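Local coordinates for prolyl-tRNA synthetase (Naegleria fowleri, PDB 6UYH), which probably catalyses the ATP-dependent attachment of proline to its tRNA, as a class II aminoacyl-tRNA synthetase, and binds halofuginone together with an ATP analogue, at residues E24-V29 with A156-R161; L373-R376 with K381-M384; R421-F426 with E448-K453. One frame throughout, in Å; residues are numbered along the deposited sequence.

Contact 1: residues E24-V29 with A156-R161; sequences EWYSQV and AVPFIR. With ANP (phosphoaminophosphonic acid-adenylate ester), chain C.
Tyr26, on helix 22-32, reaches the irregular segment 156-161, which folds back on itself so that Val157 N and O pair with Arg161 O and N. Ile160 and Arg161 both face Val157 there, as in a classic beta bulge. The Tyr26 side chain points at this turn from its CA, and chi1 of -173° sets the ring anti to the backbone N, which carries the hydroxyl to Pro158. Its hydroxyl is the donor to the backbone carbonyl of Pro158, with Tyr26 OH and Pro158 O 2.8 Å apart. The hydroxyl sits well above the carbonyl plane, 47° out of it. The same oxygen meets the rim of the Phe159 ring, in its plane, with Tyr26 OH to Phe159 CD2 at 3.3 Å. Lower on the tyrosine, CE2 packs on Pro158 CB at 3.9 Å. Val157 CG1 adds a looser contact to the same Tyr26 CE2. Phe159 stands edge-to-face with Phe47, and Ile280 of helix 274-283 touches both Tyr26 and Phe159. Two residues after Phe159 comes Arg161, whose NH1 gives a nearly straight bond to the gamma-phosphate oxygen O2G of the ATP analogue at 3.1 Å. Its NH2 bonds weakly to O3G. Glu152 and the C-terminal carboxylate of Tyr513 also pair with this guanidinium. The backbone of Phe159 and Ile160 lies against the adenine, with Ile160 O 3.4 Å from C2 of the analogue. Tyr26 thus holds, by one hydrogen bond, the back of a turn whose other side lines the nucleotide pocket. This is consistent with a second-shell position.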
loop_
_atom_site.group_PDB
_atom_site.type_symbol
_atom_site.label_atom_id
_atom_site.label_comp_id
_atom_site.label_asym_id
_atom_site.label_seq_id
_atom_site.Cartn_x
_atom_site.Cartn_y
_atom_site.Cartn_z
ATOM N N GLU A 24 1.140 -25.276 -17.571
ATOM C CA GLU A 24 -0.188 -25.702 -17.146
ATOM C C GLU A 24 -0.203 -26.029 -15.655
ATOM O O GLU A 24 -1.150 -25.663 -14.949
ATOM C CB GLU A 24 -0.650 -26.893 -17.987
ATOM C CG GLU A 24 -1.987 -27.494 -17.550
ATOM C CD GLU A 24 -3.166 -26.527 -17.636
ATOM O OE1 GLU A 24 -3.072 -25.502 -18.349
ATOM O OE2 GLU A 24 -4.199 -26.808 -16.983
ATOM N N TRP A 25 0.847 -26.697 -15.161
ATOM C CA TRP A 25 1.003 -26.913 -13.721
ATOM C C TRP A 25 0.927 -25.598 -12.954
ATOM O O TRP A 25 0.215 -25.482 -11.948
ATOM C CB TRP A 25 2.339 -27.614 -13.426
ATOM C CG TRP A 25 2.661 -27.653 -11.950
ATOM C CD1 TRP A 25 2.263 -28.607 -11.048
ATOM C CD2 TRP A 25 3.421 -26.691 -11.206
ATOM N NE1 TRP A 25 2.739 -28.301 -9.793
ATOM C CE2 TRP A 25 3.449 -27.130 -9.861
ATOM C CE3 TRP A 25 4.100 -25.509 -11.547
ATOM C CZ2 TRP A 25 4.105 -26.422 -8.856
ATOM C CZ3 TRP A 25 4.757 -24.801 -10.542
ATOM C CH2 TRP A 25 4.756 -25.263 -9.211
ATOM N N TYR A 26 1.670 -24.592 -13.422
ATOM C CA TYR A 26 1.722 -23.305 -12.740
ATOM C C TYR A 26 0.353 -22.653 -12.701
ATOM O O TYR A 26 -0.082 -22.146 -11.657
ATOM C CB TYR A 26 2.719 -22.404 -13.475
ATOM C CG TYR A 26 3.045 -21.071 -12.852
ATOM C CD1 TYR A 26 3.573 -20.990 -11.570
ATOM C CD2 TYR A 26 2.880 -19.890 -13.575
ATOM C CE1 TYR A 26 3.910 -19.772 -11.015
ATOM C CE2 TYR A 26 3.227 -18.654 -13.029
ATOM C CZ TYR A 26 3.741 -18.605 -11.752
ATOM O OH TYR A 26 4.099 -17.393 -11.205
ATOM N N SER A 27 -0.352 -22.677 -13.829
ATOM C CA SER A 27 -1.693 -22.115 -13.862
ATOM C C SER A 27 -2.606 -22.814 -12.862
ATOM O O SER A 27 -3.340 -22.151 -12.118
ATOM C CB SER A 27 -2.258 -22.215 -15.275
ATOM O OG SER A 27 -3.578 -21.712 -15.313
ATOM N N GLN A 28 -2.551 -24.146 -12.808
ATOM C CA GLN A 28 -3.419 -24.876 -11.891
ATOM C C GLN A 28 -3.054 -24.592 -10.440
ATOM O O GLN A 28 -3.942 -24.424 -9.598
ATOM C CB GLN A 28 -3.365 -26.374 -12.191
ATOM C CG GLN A 28 -4.033 -26.740 -13.513
ATOM C CD GLN A 28 -4.365 -28.215 -13.616
ATOM O OE1 GLN A 28 -4.631 -28.876 -12.610
ATOM N NE2 GLN A 28 -4.335 -28.745 -14.835
ATOM N N VAL A 29 -1.756 -24.492 -10.132
ATOM C CA VAL A 29 -1.352 -24.282 -8.743
ATOM C C VAL A 29 -1.739 -22.881 -8.265
ATOM O O VAL A 29 -2.232 -22.716 -7.142
ATOM C CB VAL A 29 0.157 -24.551 -8.569
ATOM C CG1 VAL A 29 0.635 -24.074 -7.199
ATOM C CG2 VAL A 29 0.455 -26.043 -8.737
ATOM N N ALA A 156 2.981 -12.338 -21.236
ATOM C CA ALA A 156 2.822 -12.138 -19.804
ATOM C C ALA A 156 2.917 -13.473 -19.063
ATOM O O ALA A 156 2.584 -14.535 -19.599
ATOM C CB ALA A 156 1.491 -11.443 -19.496
ATOM N N VAL A 157 3.435 -13.413 -17.837
ATOM C CA VAL A 157 3.577 -14.576 -16.974
ATOM C C VAL A 157 3.071 -14.172 -15.595
ATOM O O VAL A 157 3.560 -13.193 -15.021
ATOM C CB VAL A 157 5.029 -15.083 -16.886
ATOM C CG1 VAL A 157 5.131 -16.275 -15.917
ATOM C CG2 VAL A 157 5.551 -15.475 -18.274
ATOM N N PRO A 158 2.075 -14.858 -15.031
ATOM C CA PRO A 158 1.589 -14.483 -13.699
ATOM C C PRO A 158 2.750 -14.292 -12.736
ATOM O O PRO A 158 3.679 -15.100 -12.693
ATOM C CB PRO A 158 0.699 -15.668 -13.304
ATOM C CG PRO A 158 0.165 -16.164 -14.634
ATOM C CD PRO A 158 1.344 -16.012 -15.595
ATOM N N PHE A 159 2.716 -13.167 -12.013
ATOM C CA PHE A 159 3.726 -12.699 -11.068
ATOM C C PHE A 159 5.047 -12.312 -11.732
ATOM O O PHE A 159 5.546 -11.217 -11.478
ATOM C CB PHE A 159 4.004 -13.729 -9.964
ATOM C CG PHE A 159 2.788 -14.108 -9.167
ATOM C CD1 PHE A 159 2.096 -13.157 -8.421
ATOM C CD2 PHE A 159 2.344 -15.414 -9.150
ATOM C CE1 PHE A 159 0.965 -13.507 -7.686
ATOM C CE2 PHE A 159 1.222 -15.778 -8.408
ATOM C CZ PHE A 159 0.534 -14.819 -7.670
ATOM N N ILE A 160 5.612 -13.180 -12.587
ATOM C CA ILE A 160 6.962 -12.940 -13.104
ATOM C C ILE A 160 6.995 -11.731 -14.026
ATOM O O ILE A 160 7.963 -10.953 -14.017
ATOM C CB ILE A 160 7.490 -14.182 -13.843
ATOM C CG1 ILE A 160 7.513 -15.400 -12.918
ATOM C CG2 ILE A 160 8.879 -13.886 -14.432
ATOM C CD1 ILE A 160 8.507 -15.290 -11.772
ATOM N N ARG A 161 5.983 -11.591 -14.889
ATOM C CA ARG A 161 5.985 -10.543 -15.914
ATOM C C ARG A 161 4.531 -10.154 -16.183
ATOM O O ARG A 161 3.862 -10.761 -17.019
ATOM C CB ARG A 161 6.676 -11.002 -17.192
ATOM C CG ARG A 161 6.841 -9.853 -18.204
ATOM C CD ARG A 161 7.564 -10.279 -19.474
ATOM N NE ARG A 161 8.903 -10.775 -19.168
ATOM C CZ ARG A 161 9.913 -10.006 -18.771
ATOM N NH1 ARG A 161 9.746 -8.694 -18.642
ATOM N NH2 ARG A 161 11.095 -10.550 -18.501
HETATM P PG ANP C . 13.221 -7.477 -17.026
HETATM O O1G ANP C . 14.198 -8.030 -17.954
HETATM O O2G ANP C . 12.083 -6.764 -17.872
HETATM O O3G ANP C . 12.667 -8.691 -16.185
HETATM P PB ANP C . 13.810 -4.752 -15.926
HETATM O O1B ANP C . 15.080 -4.118 -16.247
HETATM O O2B ANP C . 12.711 -4.237 -16.905
HETATM N N3B ANP C . 13.886 -6.395 -15.984
HETATM P PA ANP C . 13.527 -3.146 -13.536
HETATM O O1A ANP C . 14.937 -2.883 -13.176
HETATM O O2A ANP C . 12.935 -1.975 -14.250
HETATM O O3A ANP C . 13.370 -4.417 -14.477
HETATM O "O5'" ANP C . 12.551 -3.519 -12.311
HETATM C "C5'" ANP C . 12.922 -3.834 -10.949
HETATM C "C4'" ANP C . 12.517 -5.263 -10.697
HETATM O "O4'" ANP C . 11.103 -5.424 -10.948
HETATM C "C3'" ANP C . 13.190 -6.250 -11.639
HETATM O "O3'" ANP C . 14.468 -6.626 -11.141
HETATM C "C2'" ANP C . 12.209 -7.423 -11.653
HETATM O "O2'" ANP C . 12.521 -8.343 -10.615
HETATM C "C1'" ANP C . 10.848 -6.730 -11.438
HETATM N N9 ANP C . 10.049 -6.616 -12.651
HETATM C C8 ANP C . 10.409 -6.015 -13.829
HETATM N N7 ANP C . 9.486 -6.055 -14.758
HETATM C C5 ANP C . 8.437 -6.732 -14.148
HETATM C C6 ANP C . 7.160 -7.104 -14.602
HETATM N N6 ANP C . 6.673 -6.791 -15.805
HETATM N N1 ANP C . 6.374 -7.802 -13.751
HETATM C C2 ANP C . 6.834 -8.074 -12.526
HETATM N N3 ANP C . 8.011 -7.758 -11.982
HETATM C C4 ANP C . 8.774 -7.087 -12.852
#

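Contact 2: residues L373-R376 with K381-M384; sequences LCRR and KWTM. With EDO (1,2-ethanediol), chain B.
The Trp382 indole lies between Leu373 on one face and a bound ethanediol on the other. Leu373 CB stands 3.6 Å from the centroid of the six-membered ring, 9° off the normal, a CH-pi contact. On the opposite face the ethanediol, probably from the crystallisation liquor, brings its C1 to 3.4 Å from Trp382 CE2. Arg375 N lies at the ring edge, 3.7 Å from Trp382 CZ3. The Arg375 side chain passes the same corner through CG, and its guanidinium plane is turned 62° from the indole. Arg375 NH1 gives a clearly bent bond to the ethanediol O2, which lies at the guanidinium edge. NH2 pairs with Asp377 and Ser404. The tryptophan takes this place because its CG sits between the backbone N and the carbonyl carbon (chi1 74°), which folds the ring back over the partner strand. Leu373 CD2 continues the apolar patch, touching both Trp382 CZ2 and Met384 CE, the latter at 3.8 Å. Beneath the side chains, Leu373 and Trp382 form an antiparallel hydrogen-bonded pair. Leu373 N gives to Trp382 O at 2.8 Å, and Trp382 N returns a bond to Leu373 O at 2.9 Å. Cys374 and Lys381 make the next, non-hydrogen-bonded pair on the other face, where Cys374 SG rests on Lys381 CG. The two strands form a beta hairpin at one margin of the five-stranded sheet of the anticodon-binding domain. Strand 357-361 flanks strand 370-375 on its other side. Helix 391-415 packs on the side of the sheet that carries Leu373 and Trp382, with Val397 against Trp382 and Ser393 against Met384.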
loop_
_atom_site.group_PDB
_atom_site.type_symbol
_atom_site.label_atom_id
_atom_site.label_comp_id
_atom_site.label_asym_id
_atom_site.label_seq_id
_atom_site.Cartn_x
_atom_site.Cartn_y
_atom_site.Cartn_z
ATOM N N LEU A 373 2.186 -34.860 13.687
ATOM C CA LEU A 373 2.582 -33.715 12.880
ATOM C C LEU A 373 2.920 -34.186 11.473
ATOM O O LEU A 373 3.463 -35.280 11.292
ATOM C CB LEU A 373 3.787 -32.983 13.497
ATOM C CG LEU A 373 3.527 -31.894 14.546
ATOM C CD1 LEU A 373 2.730 -32.435 15.717
ATOM C CD2 LEU A 373 4.827 -31.292 15.042
ATOM N N CYS A 374 2.584 -33.368 10.476
ATOM C CA CYS A 374 2.931 -33.660 9.089
ATOM C C CYS A 374 3.418 -32.377 8.439
ATOM O O CYS A 374 2.698 -31.373 8.438
ATOM C CB CYS A 374 1.738 -34.232 8.317
ATOM S SG CYS A 374 2.121 -34.680 6.598
ATOM N N ARG A 375 4.635 -32.403 7.897
ATOM C CA ARG A 375 5.237 -31.224 7.287
ATOM C C ARG A 375 5.030 -31.256 5.775
ATOM O O ARG A 375 5.270 -32.281 5.128
ATOM C CB ARG A 375 6.723 -31.112 7.638
ATOM C CG ARG A 375 7.564 -32.347 7.360
ATOM C CD ARG A 375 8.963 -32.163 7.931
ATOM N NE ARG A 375 9.754 -31.225 7.138
ATOM C CZ ARG A 375 11.021 -30.914 7.394
ATOM N NH1 ARG A 375 11.637 -31.452 8.439
ATOM N NH2 ARG A 375 11.669 -30.065 6.608
ATOM N N ARG A 376 4.580 -30.122 5.227
ATOM C CA ARG A 376 4.130 -30.033 3.840
ATOM C C ARG A 376 5.266 -30.208 2.836
ATOM O O ARG A 376 5.051 -30.754 1.750
ATOM C CB ARG A 376 3.445 -28.678 3.629
ATOM C CG ARG A 376 2.993 -28.375 2.207
ATOM C CD ARG A 376 1.836 -29.260 1.755
ATOM N NE ARG A 376 1.444 -28.899 0.398
ATOM C CZ ARG A 376 1.960 -29.440 -0.703
ATOM N NH1 ARG A 376 2.878 -30.396 -0.611
ATOM N NH2 ARG A 376 1.558 -29.023 -1.897
ATOM N N LYS A 381 5.616 -37.539 8.385
ATOM C CA LYS A 381 4.740 -37.577 9.548
ATOM C C LYS A 381 5.517 -38.089 10.754
ATOM O O LYS A 381 6.307 -39.029 10.633
ATOM C CB LYS A 381 3.533 -38.491 9.309
ATOM C CG LYS A 381 2.707 -38.160 8.083
ATOM C CD LYS A 381 1.371 -38.896 8.129
ATOM C CE LYS A 381 0.554 -38.658 6.866
ATOM N NZ LYS A 381 -0.913 -38.849 7.087
ATOM N N TRP A 382 5.288 -37.479 11.917
ATOM C CA TRP A 382 5.945 -37.911 13.146
ATOM C C TRP A 382 5.095 -37.485 14.333
ATOM O O TRP A 382 4.281 -36.564 14.236
ATOM C CB TRP A 382 7.374 -37.351 13.249
ATOM C CG TRP A 382 7.488 -35.882 13.588
ATOM C CD1 TRP A 382 7.872 -35.350 14.788
ATOM C CD2 TRP A 382 7.250 -34.763 12.714
ATOM N NE1 TRP A 382 7.875 -33.977 14.720
ATOM C CE2 TRP A 382 7.495 -33.591 13.461
ATOM C CE3 TRP A 382 6.842 -34.640 11.382
ATOM C CZ2 TRP A 382 7.352 -32.314 12.918
ATOM C CZ3 TRP A 382 6.696 -33.370 10.846
ATOM C CH2 TRP A 382 6.950 -32.224 11.613
ATOM N N THR A 383 5.277 -38.174 15.458
ATOM C CA THR A 383 4.536 -37.834 16.661
ATOM C C THR A 383 5.370 -36.953 17.585
ATOM O O THR A 383 6.595 -37.074 17.652
ATOM C CB THR A 383 4.086 -39.086 17.414
ATOM O OG1 THR A 383 5.232 -39.819 17.861
ATOM C CG2 THR A 383 3.236 -39.973 16.515
ATOM N N MET A 384 4.685 -36.054 18.290
ATOM C CA MET A 384 5.274 -35.208 19.314
ATOM C C MET A 384 4.566 -35.455 20.639
ATOM O O MET A 384 3.333 -35.351 20.702
ATOM C CB MET A 384 5.167 -33.716 18.940
ATOM C CG MET A 384 5.539 -32.755 20.065
ATOM S SD MET A 384 5.406 -31.013 19.592
ATOM C CE MET A 384 6.693 -30.898 18.350
HETATM C C1 EDO B . 10.826 -33.353 12.783
HETATM O O1 EDO B . 11.957 -34.139 13.175
HETATM C C2 EDO B . 10.407 -33.735 11.368
HETATM O O2 EDO B . 11.508 -33.477 10.492
#

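Contact 3: residues R421-F426 with E448-K453; sequences RTWPEF and EYIKEK. With EDO (1,2-ethanediol), chain D.
Trp423, in the first turn of helix 423-431, reaches across to helix 444-457; the two backbones stay well apart, with Trp423 CA and Ile450 CA, the nearest such pair, at 9.4 Å. Side chains bridge the gap, and no hydrogen bond joins the two segments. Lys453 runs fully extended over one face of the Trp423 indole, the two side chains passing in opposite directions. Its CG meets the outer rim of the ring, 3.4 Å from Trp423 CZ2. Further along, Lys453 CE lies over the five-membered ring in a CH-pi contact. The ammonium ends above that ring as a cation-pi pair, with Lys453 NZ 3.6 Å from its centroid and 6° off the normal. Lys453 NZ also makes a weak hydrogen bond to Tyr449 OH. On the opposite face of the indole lies Phe426 CD2, from Trp423's own helix, so the ring is packed between an aromatic and an alkyl chain. Its edge points at Ile450 O. The indole nitrogen NE1 is satisfied by Glu457, one turn beyond Lys453. Ile450 CG2 packs 3.9 Å from Phe426 CZ and more loosely, 4.2 Å, from Trp423 CZ3. Thr422 holds the N-cap position, and its OG1 bonds to Glu425 OE1 at 2.7 Å. Phe426 and Ile450 both rest on Ile438 of strand 435-440 and Phe509 of strand 505-512. These are helices packed on a mixed beta sheet, within the C-terminal domain of prolyl-tRNA synthetase, with the lysine-tryptophan pair joining the two helices beside it.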
loop_
_atom_site.group_PDB
_atom_site.type_symbol
_atom_site.label_atom_id
_atom_site.label_comp_id
_atom_site.label_asym_id
_atom_site.label_seq_id
_atom_site.Cartn_x
_atom_site.Cartn_y
_atom_site.Cartn_z
ATOM N N ARG A 421 34.200 -23.990 -20.059
ATOM C CA ARG A 421 35.347 -23.257 -20.576
ATOM C C ARG A 421 35.328 -23.089 -22.091
ATOM O O ARG A 421 36.034 -22.213 -22.604
ATOM C CB ARG A 421 36.642 -23.960 -20.154
ATOM C CG ARG A 421 36.896 -23.919 -18.646
ATOM C CD ARG A 421 37.982 -24.923 -18.294
ATOM N NE ARG A 421 38.283 -24.995 -16.867
ATOM C CZ ARG A 421 37.598 -25.722 -15.991
ATOM N NH1 ARG A 421 36.541 -26.421 -16.382
ATOM N NH2 ARG A 421 37.966 -25.742 -14.718
ATOM N N THR A 422 34.560 -23.907 -22.812
ATOM C CA THR A 422 34.536 -23.902 -24.271
ATOM C C THR A 422 33.096 -23.929 -24.763
ATOM O O THR A 422 32.169 -24.282 -24.026
ATOM C CB THR A 422 35.293 -25.101 -24.869
ATOM O OG1 THR A 422 34.628 -26.317 -24.505
ATOM C CG2 THR A 422 36.732 -25.130 -24.387
ATOM N N TRP A 423 32.915 -23.556 -26.030
ATOM C CA TRP A 423 31.565 -23.495 -26.588
ATOM C C TRP A 423 30.845 -24.836 -26.579
ATOM O O TRP A 423 29.661 -24.869 -26.194
ATOM C CB TRP A 423 31.594 -22.915 -28.005
ATOM C CG TRP A 423 30.212 -22.728 -28.485
ATOM C CD1 TRP A 423 29.484 -23.576 -29.277
ATOM C CD2 TRP A 423 29.340 -21.647 -28.138
ATOM N NE1 TRP A 423 28.214 -23.070 -29.461
ATOM C CE2 TRP A 423 28.105 -21.885 -28.775
ATOM C CE3 TRP A 423 29.491 -20.492 -27.365
ATOM C CZ2 TRP A 423 27.028 -21.006 -28.662
ATOM C CZ3 TRP A 423 28.420 -19.620 -27.254
ATOM C CH2 TRP A 423 27.205 -19.881 -27.904
ATOM N N PRO A 424 31.452 -25.955 -27.007
ATOM C CA PRO A 424 30.710 -27.228 -26.962
ATOM C C PRO A 424 30.233 -27.586 -25.567
ATOM O O PRO A 424 29.131 -28.125 -25.414
ATOM C CB PRO A 424 31.726 -28.249 -27.500
ATOM C CG PRO A 424 32.665 -27.442 -28.334
ATOM C CD PRO A 424 32.780 -26.120 -27.635
ATOM N N GLU A 425 31.036 -27.294 -24.545
ATOM C CA GLU A 425 30.591 -27.505 -23.170
ATOM C C GLU A 425 29.442 -26.578 -22.813
ATOM O O GLU A 425 28.483 -26.997 -22.156
ATOM C CB GLU A 425 31.747 -27.281 -22.203
ATOM C CG GLU A 425 32.820 -28.360 -22.272
ATOM C CD GLU A 425 34.036 -27.969 -21.468
ATOM O OE1 GLU A 425 34.842 -27.166 -21.980
ATOM O OE2 GLU A 425 34.177 -28.451 -20.323
ATOM N N PHE A 426 29.536 -25.313 -23.227
ATOM C CA PHE A 426 28.500 -24.326 -22.934
ATOM C C PHE A 426 27.153 -24.744 -23.512
ATOM O O PHE A 426 26.142 -24.790 -22.800
ATOM C CB PHE A 426 28.942 -22.970 -23.492
ATOM C CG PHE A 426 27.910 -21.866 -23.362
ATOM C CD1 PHE A 426 27.670 -21.262 -22.142
ATOM C CD2 PHE A 426 27.241 -21.397 -24.478
ATOM C CE1 PHE A 426 26.748 -20.236 -22.032
ATOM C CE2 PHE A 426 26.322 -20.376 -24.375
ATOM C CZ PHE A 426 26.081 -19.792 -23.148
ATOM N N GLU A 448 26.022 -10.224 -27.503
ATOM C CA GLU A 448 25.081 -10.420 -28.602
ATOM C C GLU A 448 25.448 -11.650 -29.424
ATOM O O GLU A 448 24.571 -12.416 -29.842
ATOM C CB GLU A 448 25.040 -9.169 -29.479
ATOM C CG GLU A 448 24.152 -9.291 -30.716
ATOM C CD GLU A 448 22.684 -9.529 -30.384
ATOM O OE1 GLU A 448 22.226 -9.105 -29.293
ATOM O OE2 GLU A 448 21.990 -10.145 -31.224
ATOM N N TYR A 449 26.743 -11.854 -29.669
ATOM C CA TYR A 449 27.193 -13.055 -30.367
ATOM C C TYR A 449 26.754 -14.320 -29.633
ATOM O O TYR A 449 26.212 -15.250 -30.239
ATOM C CB TYR A 449 28.710 -13.017 -30.520
ATOM C CG TYR A 449 29.297 -14.265 -31.121
ATOM C CD1 TYR A 449 29.344 -14.431 -32.501
ATOM C CD2 TYR A 449 29.817 -15.273 -30.318
ATOM C CE1 TYR A 449 29.893 -15.565 -33.065
ATOM C CE2 TYR A 449 30.367 -16.418 -30.880
ATOM C CZ TYR A 449 30.398 -16.556 -32.252
ATOM O OH TYR A 449 30.937 -17.684 -32.831
ATOM N N ILE A 450 26.981 -14.371 -28.319
ATOM C CA ILE A 450 26.615 -15.556 -27.547
ATOM C C ILE A 450 25.112 -15.790 -27.607
ATOM O O ILE A 450 24.648 -16.930 -27.753
ATOM C CB ILE A 450 27.114 -15.416 -26.097
ATOM C CG1 ILE A 450 28.650 -15.414 -26.061
ATOM C CG2 ILE A 450 26.530 -16.515 -25.211
ATOM C CD1 ILE A 450 29.217 -14.906 -24.728
ATOM N N LYS A 451 24.328 -14.713 -27.505
ATOM C CA LYS A 451 22.880 -14.848 -27.565
ATOM C C LYS A 451 22.433 -15.424 -28.904
ATOM O O LYS A 451 21.603 -16.343 -28.955
ATOM C CB LYS A 451 22.221 -13.490 -27.311
ATOM N N GLU A 452 22.947 -14.873 -30.004
ATOM C CA GLU A 452 22.499 -15.320 -31.321
ATOM C C GLU A 452 22.941 -16.753 -31.603
ATOM O O GLU A 452 22.168 -17.551 -32.155
ATOM C CB GLU A 452 23.021 -14.373 -32.407
ATOM N N LYS A 453 24.181 -17.100 -31.232
ATOM C CA LYS A 453 24.700 -18.430 -31.537
ATOM C C LYS A 453 24.019 -19.497 -30.690
ATOM O O LYS A 453 23.643 -20.555 -31.205
ATOM C CB LYS A 453 26.215 -18.472 -31.330
ATOM C CG LYS A 453 26.889 -19.758 -31.814
ATOM C CD LYS A 453 28.397 -19.675 -31.586
ATOM C CE LYS A 453 29.119 -20.915 -32.072
ATOM N NZ LYS A 453 30.541 -20.846 -31.615
HETATM C C1 EDO D . 35.134 -28.605 -13.276
HETATM O O1 EDO D . 35.132 -28.387 -14.689
HETATM C C2 EDO D . 35.245 -27.266 -12.563
HETATM O O2 EDO D . 36.603 -26.819 -12.615
#

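In the fold
From the N terminus, contact 1 comes first. It closes a span of 126 residues, bringing helix 22-32 against the nucleotide-side turn between strands 140-149 and 164-174 of the class II core. Contact 2 follows in the anticodon-binding domain and closes only a short hairpin turn. The long helix 391-415 then leads on to the C-terminal domain. There contact 3 closes 21 residues, which include strand 435-440, and joins helices 423-431 and 444-457. The three are in series and none nests or crosses. The centre of contact 1 lies about 30 Å from each of the others, whose centres are about 48 Å apart.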